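Side-chain contacts in ATP-dependent DNA helicase PIF1 (PDB 7OTJ), which probably couples ATP hydrolysis to 5'-3' unwinding of DNA, including G-quadruplexes, and so helps maintain the nuclear and mitochondrial genomes: residues Ile66-Phe71 with Gly114-Lys119; Asp107-Val112 with Phe168-Ser173. All blocks are in the same frame, centred on the assembly; numbering follows the deposited sequence.

Contact 1 (Ile66-Phe71 with Gly114-Lys119). With nucleotides of chain C.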
loop_
_atom_site.group_PDB
_atom_site.type_symbol
_atom_site.label_atom_id
_atom_site.label_comp_id
_atom_site.label_asym_id
_atom_site.label_seq_id
_atom_site.Cartn_x
_atom_site.Cartn_y
_atom_site.Cartn_z
ATOM N N ILE A 66 4.123 -7.778 3.087
ATOM C CA ILE A 66 3.022 -8.266 2.275
ATOM C C ILE A 66 1.732 -7.835 2.955
ATOM O O ILE A 66 1.734 -7.378 4.097
ATOM C CB ILE A 66 3.068 -9.795 2.086
ATOM C CG1 ILE A 66 2.889 -10.495 3.435
ATOM C CG2 ILE A 66 4.366 -10.208 1.402
ATOM C CD1 ILE A 66 2.972 -12.003 3.364
ATOM N N THR A 67 0.627 -7.953 2.234
ATOM C CA THR A 67 -0.632 -7.529 2.823
ATOM C C THR A 67 -0.994 -8.413 4.013
ATOM O O THR A 67 -0.515 -9.542 4.161
ATOM C CB THR A 67 -1.757 -7.535 1.788
ATOM O OG1 THR A 67 -2.105 -8.886 1.449
ATOM C CG2 THR A 67 -1.326 -6.781 0.538
ATOM N N LEU A 68 -1.829 -7.859 4.892
ATOM C CA LEU A 68 -2.354 -8.647 5.999
ATOM C C LEU A 68 -3.118 -9.861 5.483
ATOM O O LEU A 68 -2.950 -10.973 5.998
ATOM C CB LEU A 68 -3.246 -7.777 6.890
ATOM C CG LEU A 68 -3.770 -8.389 8.192
ATOM C CD1 LEU A 68 -2.621 -8.949 9.019
ATOM C CD2 LEU A 68 -4.550 -7.358 8.991
ATOM N N HIS A 69 -3.966 -9.666 4.467
ATOM C CA HIS A 69 -4.728 -10.783 3.915
ATOM C C HIS A 69 -3.807 -11.857 3.349
ATOM O O HIS A 69 -4.027 -13.054 3.573
ATOM C CB HIS A 69 -5.692 -10.289 2.838
ATOM C CG HIS A 69 -6.775 -9.397 3.361
ATOM N ND1 HIS A 69 -6.578 -8.055 3.611
ATOM C CD2 HIS A 69 -8.066 -9.655 3.679
ATOM C CE1 HIS A 69 -7.700 -7.526 4.061
ATOM N NE2 HIS A 69 -8.618 -8.476 4.115
ATOM N N SER A 70 -2.763 -11.447 2.625
ATOM C CA SER A 70 -1.854 -12.421 2.030
ATOM C C SER A 70 -1.113 -13.212 3.102
ATOM O O SER A 70 -0.891 -14.420 2.946
ATOM C CB SER A 70 -0.863 -11.713 1.112
ATOM O OG SER A 70 -0.208 -12.630 0.261
ATOM N N PHE A 71 -0.738 -12.551 4.203
ATOM C CA PHE A 71 -0.036 -13.248 5.276
ATOM C C PHE A 71 -0.906 -14.330 5.892
ATOM O O PHE A 71 -0.413 -15.408 6.245
ATOM C CB PHE A 71 0.401 -12.264 6.363
ATOM C CG PHE A 71 0.699 -12.925 7.684
ATOM C CD1 PHE A 71 1.920 -13.549 7.903
ATOM C CD2 PHE A 71 -0.244 -12.938 8.703
ATOM C CE1 PHE A 71 2.194 -14.167 9.109
ATOM C CE2 PHE A 71 0.030 -13.561 9.917
ATOM C CZ PHE A 71 1.249 -14.168 10.117
ATOM N N GLY A 114 -11.974 -4.165 12.074
ATOM C CA GLY A 114 -11.981 -4.828 13.366
ATOM C C GLY A 114 -12.574 -6.220 13.322
ATOM O O GLY A 114 -12.208 -7.080 14.127
ATOM N N HIS A 115 -13.501 -6.465 12.398
ATOM C CA HIS A 115 -14.019 -7.819 12.250
ATOM C C HIS A 115 -12.962 -8.733 11.653
ATOM O O HIS A 115 -12.847 -9.901 12.045
ATOM C CB HIS A 115 -15.280 -7.824 11.388
ATOM C CG HIS A 115 -16.403 -7.026 11.968
ATOM N ND1 HIS A 115 -16.988 -7.335 13.178
ATOM C CD2 HIS A 115 -17.050 -5.930 11.505
ATOM C CE1 HIS A 115 -17.948 -6.464 13.434
ATOM N NE2 HIS A 115 -18.006 -5.601 12.435
ATOM N N LEU A 116 -12.159 -8.214 10.720
ATOM C CA LEU A 116 -11.046 -9.006 10.214
ATOM C C LEU A 116 -10.062 -9.318 11.331
ATOM O O LEU A 116 -9.568 -10.446 11.441
ATOM C CB LEU A 116 -10.341 -8.260 9.083
ATOM C CG LEU A 116 -9.267 -9.056 8.350
ATOM C CD1 LEU A 116 -9.903 -10.084 7.427
ATOM C CD2 LEU A 116 -8.347 -8.125 7.580
ATOM N N LEU A 117 -9.791 -8.332 12.188
ATOM C CA LEU A 117 -8.828 -8.520 13.262
ATOM C C LEU A 117 -9.308 -9.560 14.269
ATOM O O LEU A 117 -8.495 -10.304 14.830
ATOM C CB LEU A 117 -8.551 -7.182 13.942
ATOM C CG LEU A 117 -7.285 -7.164 14.791
ATOM C CD1 LEU A 117 -6.044 -7.304 13.906
ATOM C CD2 LEU A 117 -7.226 -5.911 15.657
ATOM N N ASN A 118 -10.622 -9.613 14.521
ATOM C CA ASN A 118 -11.178 -10.617 15.427
ATOM C C ASN A 118 -11.047 -12.024 14.854
ATOM O O ASN A 118 -10.785 -12.980 15.595
ATOM C CB ASN A 118 -12.644 -10.299 15.729
ATOM C CG ASN A 118 -12.805 -9.193 16.761
ATOM O OD1 ASN A 118 -11.905 -8.940 17.558
ATOM N ND2 ASN A 118 -13.965 -8.539 16.761
ATOM N N LYS A 119 -11.221 -12.171 13.537
ATOM C CA LYS A 119 -10.984 -13.460 12.897
ATOM C C LYS A 119 -9.515 -13.850 12.997
ATOM O O LYS A 119 -9.184 -14.984 13.355
ATOM C CB LYS A 119 -11.424 -13.420 11.433
ATOM C CG LYS A 119 -12.913 -13.194 11.220
ATOM C CD LYS A 119 -13.268 -13.204 9.741
ATOM C CE LYS A 119 -14.766 -13.308 9.537
ATOM N NZ LYS A 119 -15.116 -13.377 8.094
ATOM P P DT C 4 -5.138 -3.334 -2.269
ATOM O OP1 DT C 4 -3.675 -3.284 -2.031
ATOM O OP2 DT C 4 -5.683 -3.279 -3.643
ATOM O "O5'" DT C 4 -5.670 -4.657 -1.543
ATOM C "C5'" DT C 4 -5.228 -4.948 -0.230
ATOM C "C4'" DT C 4 -5.996 -6.108 0.373
ATOM O "O4'" DT C 4 -7.364 -5.722 0.621
ATOM C "C3'" DT C 4 -6.096 -7.335 -0.508
ATOM O "O3'" DT C 4 -4.931 -8.106 -0.360
ATOM C "C2'" DT C 4 -7.319 -8.040 0.076
ATOM C "C1'" DT C 4 -8.201 -6.861 0.504
ATOM N N1 DT C 4 -9.321 -6.556 -0.458
ATOM C C2 DT C 4 -10.612 -6.805 -0.068
ATOM O O2 DT C 4 -10.901 -7.257 1.022
ATOM N N3 DT C 4 -11.565 -6.502 -1.002
ATOM C C4 DT C 4 -11.364 -5.988 -2.266
ATOM O O4 DT C 4 -12.290 -5.754 -3.030
ATOM C C5 DT C 4 -9.989 -5.746 -2.622
ATOM C C7 DT C 4 -9.653 -5.184 -3.972
ATOM C C6 DT C 4 -9.039 -6.037 -1.712
ATOM P P DT C 5 -4.338 -8.951 -1.589
ATOM O OP1 DT C 5 -3.035 -9.478 -1.113
ATOM O OP2 DT C 5 -4.393 -8.136 -2.826
ATOM O "O5'" DT C 5 -5.322 -10.206 -1.699
ATOM C "C5'" DT C 5 -5.276 -11.224 -0.702
ATOM C "C4'" DT C 5 -5.288 -12.608 -1.332
ATOM O "O4'" DT C 5 -6.608 -12.882 -1.864
ATOM C "C3'" DT C 5 -4.310 -12.808 -2.485
ATOM O "O3'" DT C 5 -3.746 -14.119 -2.435
ATOM C "C2'" DT C 5 -5.182 -12.610 -3.729
ATOM C "C1'" DT C 5 -6.550 -13.090 -3.262
ATOM N N1 DT C 5 -7.681 -12.350 -3.873
ATOM C C2 DT C 5 -8.663 -13.044 -4.542
ATOM O O2 DT C 5 -8.658 -14.253 -4.675
ATOM N N3 DT C 5 -9.665 -12.266 -5.058
ATOM C C4 DT C 5 -9.781 -10.890 -4.971
ATOM O O4 DT C 5 -10.720 -10.278 -5.468
ATOM C C5 DT C 5 -8.722 -10.224 -4.252
ATOM C C7 DT C 5 -8.742 -8.731 -4.091
ATOM C C6 DT C 5 -7.738 -10.981 -3.740
ATOM P P DT C 6 -2.164 -14.324 -2.208
ATOM O OP1 DT C 6 -1.964 -14.648 -0.781
ATOM O OP2 DT C 6 -1.443 -13.171 -2.793
ATOM O "O5'" DT C 6 -1.817 -15.624 -3.078
#
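Leu116 meets two neighbours on the opposing helix, His69 and Leu68, with the methyls of one branched tip. Its CG lies opposite the backbone N (chi1 -173°), which carries both methyls off helix 114-128 toward the first turn of helix 68-72. CD2 approaches the imidazole obliquely, 3.5 Å from NE2 of His69, while Leu116 CD1 lies nearest the NE2 and CD2 atoms of His69. The same Leu116 CD2 meets Leu68 CD2 tip to tip at 4.1 Å, a purely apolar touch, and no hydrogen bond joins the two segments.

The His69 ring also serves the bound strand. Its chi1 of -66° places CG beside the backbone N and lays one ring face against the deoxyribose of DT4 of chain C, whose C2' sits 3.5 Å above the plane, offset toward the rim. The imidazole is thus held between a protein methyl and a nucleotide sugar.

Polar side chains of the same turn grip the backbone of the DNA. Thr67, at the N-cap of helix 68-72, holds OG1 between its own N and carbonyl carbon (chi1 71°). There the hydroxyl does double duty: OG1 accepts from Ser70 N at 2.9 Å and donates to OP1 of DT5 of chain C at 2.8 Å. Accepting from Ser70 N probably helps fix the hydroxyl that meets the phosphate. One nucleotide further along, Ser70 OG donates to OP1 of DT6 of chain C, 2.9 Å away. Leu68 also packs on Thr53 and Val112.

A capped helix start following a strand of the parallel sheet, contacting the phosphates of DT5 and DT6 and the sugar of DT4, is consistent with the single-stranded-DNA-binding face of the first RecA-like domain of superfamily 1 helicases.

Contact 2 (Asp107-Val112 with Phe168-Ser173)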
loop_
_atom_site.group_PDB
_atom_site.type_symbol
_atom_site.label_atom_id
_atom_site.label_comp_id
_atom_site.label_asym_id
_atom_site.label_seq_id
_atom_site.Cartn_x
_atom_site.Cartn_y
_atom_site.Cartn_z
ATOM N N ASP A 107 1.328 -2.337 9.541
ATOM C CA ASP A 107 1.380 -0.913 9.254
ATOM C C ASP A 107 0.062 -0.482 8.616
ATOM O O ASP A 107 -0.708 -1.301 8.106
ATOM C CB ASP A 107 2.571 -0.578 8.345
ATOM C CG ASP A 107 3.030 0.882 8.466
ATOM O OD1 ASP A 107 2.300 1.711 9.050
ATOM O OD2 ASP A 107 4.132 1.204 7.974
ATOM N N GLU A 108 -0.205 0.821 8.684
ATOM C CA GLU A 108 -1.452 1.405 8.203
ATOM C C GLU A 108 -2.661 0.670 8.781
ATOM O O GLU A 108 -3.546 0.194 8.069
ATOM C CB GLU A 108 -1.486 1.423 6.674
ATOM C CG GLU A 108 -0.395 2.276 6.045
ATOM C CD GLU A 108 -0.547 3.769 6.339
ATOM O OE1 GLU A 108 0.339 4.545 5.922
ATOM O OE2 GLU A 108 -1.543 4.173 6.979
ATOM N N ILE A 109 -2.684 0.599 10.113
ATOM C CA ILE A 109 -3.720 -0.131 10.823
ATOM C C ILE A 109 -5.096 0.491 10.628
ATOM O O ILE A 109 -6.113 -0.183 10.854
ATOM C CB ILE A 109 -3.337 -0.194 12.316
ATOM C CG1 ILE A 109 -4.185 -1.223 13.068
ATOM C CG2 ILE A 109 -3.437 1.183 12.942
ATOM C CD1 ILE A 109 -3.932 -2.641 12.643
ATOM N N SER A 110 -5.161 1.752 10.179
ATOM C CA SER A 110 -6.448 2.441 10.107
ATOM C C SER A 110 -7.395 1.765 9.129
ATOM O O SER A 110 -8.609 1.744 9.359
ATOM C CB SER A 110 -6.253 3.913 9.728
ATOM O OG SER A 110 -5.907 4.078 8.362
ATOM N N MET A 111 -6.858 1.158 8.074
ATOM C CA MET A 111 -7.657 0.511 7.042
ATOM C C MET A 111 -7.916 -0.964 7.334
ATOM O O MET A 111 -8.483 -1.658 6.486
ATOM C CB MET A 111 -6.986 0.662 5.667
ATOM C CG MET A 111 -7.217 2.028 5.006
ATOM S SD MET A 111 -6.471 2.283 3.367
ATOM C CE MET A 111 -4.744 2.420 3.784
ATOM N N VAL A 112 -7.498 -1.463 8.498
ATOM C CA VAL A 112 -7.773 -2.843 8.888
ATOM C C VAL A 112 -9.104 -2.897 9.624
ATOM O O VAL A 112 -9.302 -2.193 10.621
ATOM C CB VAL A 112 -6.644 -3.413 9.759
ATOM C CG1 VAL A 112 -6.979 -4.844 10.147
ATOM C CG2 VAL A 112 -5.321 -3.346 9.019
ATOM N N PHE A 168 -16.301 -0.659 11.232
ATOM C CA PHE A 168 -15.862 -1.226 12.504
ATOM C C PHE A 168 -14.351 -1.028 12.607
ATOM O O PHE A 168 -13.577 -1.784 12.013
ATOM C CB PHE A 168 -16.255 -2.698 12.596
ATOM C CG PHE A 168 -16.165 -3.261 13.977
ATOM C CD1 PHE A 168 -16.915 -2.720 15.009
ATOM C CD2 PHE A 168 -15.342 -4.342 14.245
ATOM C CE1 PHE A 168 -16.836 -3.242 16.289
ATOM C CE2 PHE A 168 -15.262 -4.869 15.520
ATOM C CZ PHE A 168 -16.008 -4.319 16.541
ATOM N N PHE A 169 -13.933 0.021 13.314
ATOM C CA PHE A 169 -12.512 0.330 13.397
ATOM C C PHE A 169 -11.758 -0.748 14.178
ATOM O O PHE A 169 -12.330 -1.501 14.974
ATOM C CB PHE A 169 -12.295 1.699 14.045
ATOM C CG PHE A 169 -12.694 2.856 13.175
ATOM C CD1 PHE A 169 -13.960 3.410 13.276
ATOM C CD2 PHE A 169 -11.805 3.393 12.256
ATOM C CE1 PHE A 169 -14.335 4.479 12.474
ATOM C CE2 PHE A 169 -12.178 4.466 11.450
ATOM C CZ PHE A 169 -13.441 5.005 11.561
ATOM N N ALA A 170 -10.440 -0.783 13.970
ATOM C CA ALA A 170 -9.629 -1.819 14.600
ATOM C C ALA A 170 -9.635 -1.680 16.115
ATOM O O ALA A 170 -9.667 -2.689 16.831
ATOM C CB ALA A 170 -8.198 -1.764 14.067
ATOM N N PHE A 171 -9.617 -0.442 16.622
ATOM C CA PHE A 171 -9.574 -0.200 18.059
ATOM C C PHE A 171 -10.866 -0.564 18.776
ATOM O O PHE A 171 -10.911 -0.480 20.008
ATOM C CB PHE A 171 -9.217 1.261 18.352
ATOM C CG PHE A 171 -10.127 2.273 17.694
ATOM C CD1 PHE A 171 -11.363 2.583 18.240
ATOM C CD2 PHE A 171 -9.717 2.949 16.554
ATOM C CE1 PHE A 171 -12.187 3.532 17.641
ATOM C CE2 PHE A 171 -10.529 3.897 15.959
ATOM C CZ PHE A 171 -11.765 4.190 16.501
ATOM N N GLU A 172 -11.914 -0.944 18.047
ATOM C CA GLU A 172 -13.158 -1.378 18.664
ATOM C C GLU A 172 -13.220 -2.883 18.858
ATOM O O GLU A 172 -14.046 -3.361 19.642
ATOM C CB GLU A 172 -14.360 -0.949 17.818
ATOM C CG GLU A 172 -14.342 0.491 17.337
ATOM C CD GLU A 172 -15.545 0.813 16.468
ATOM O OE1 GLU A 172 -16.675 0.811 16.996
ATOM O OE2 GLU A 172 -15.363 1.041 15.254
ATOM N N SER A 173 -12.414 -3.637 18.113
ATOM C CA SER A 173 -12.488 -5.088 18.166
ATOM C C SER A 173 -12.120 -5.609 19.550
ATOM O O SER A 173 -11.294 -5.031 20.265
ATOM C CB SER A 173 -11.572 -5.710 17.111
ATOM O OG SER A 173 -10.205 -5.511 17.417
HETATM O O HOH W 1 -9.484 0.394 12.004
#
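Two short 3-10 turns, 109-111 and 170-172, stand side by side so that the CA atoms of Val112 and Ala170 come within 6.1 Å, with no direct hydrogen bond between the segments. The Ala170 methyl points into the other turn: CB lies 3.6 Å from Val112 O and 4.2 Å from CG1 of Ile109. That branch of Ile109 is anti to the backbone N (chi1 -166°), which brings it alongside the methyl, and Trp176 packs on both residues. One water donates to the carbonyls of Ser110 and Val112; its third leg, to Ala170 N, is suspiciously short and uncertain.

Both segments also have internal bonds. Ala170 O takes both N and OG of Ser173, the hydroxyl arriving in the carbonyl plane at 2.9 Å, and Ser173 OG also caps Trp176 N. Glu172 folds back so that OE2 receives Phe169 N on its anti side, 28° out of the carboxylate plane. On the other segment Val112 N bonds Ile109 O, and Asp107 OD1 accepts from Glu108 N at 2.7 Å, while its OD2 bonds Ser32 of the Walker A loop.

Asp107 and Glu108 fit the Walker B motif, and Glu108 touches the bound tetrafluoroaluminate. The loop that follows is tied to the loop before helix 174-179 by a methyl contact and a possible water bridge, with no charged pair across it.

Both contacts lie in the same RecA-like domain and interlock along the chain: helix 114-128, which supplies Leu116 to contact 1, begins just after the loop of contact 2. The two also touch directly, since Gly114 N probably bonds Phe168 O and Ser173 packs on Asn118. Contact 2 is buried, whereas contact 1 is only partly buried and touches the bound DNA strand. Their chemistry follows from place. The first combines leucine methyls with an imidazole and hydroxyls turned to phosphates; the second relies on a methyl, main-chain groups and a water whose third bond is uncertain. Contact 2 lies nearer the nucleotide, the Ile109 side chain being about 10 Å from the tetrafluoroaluminate.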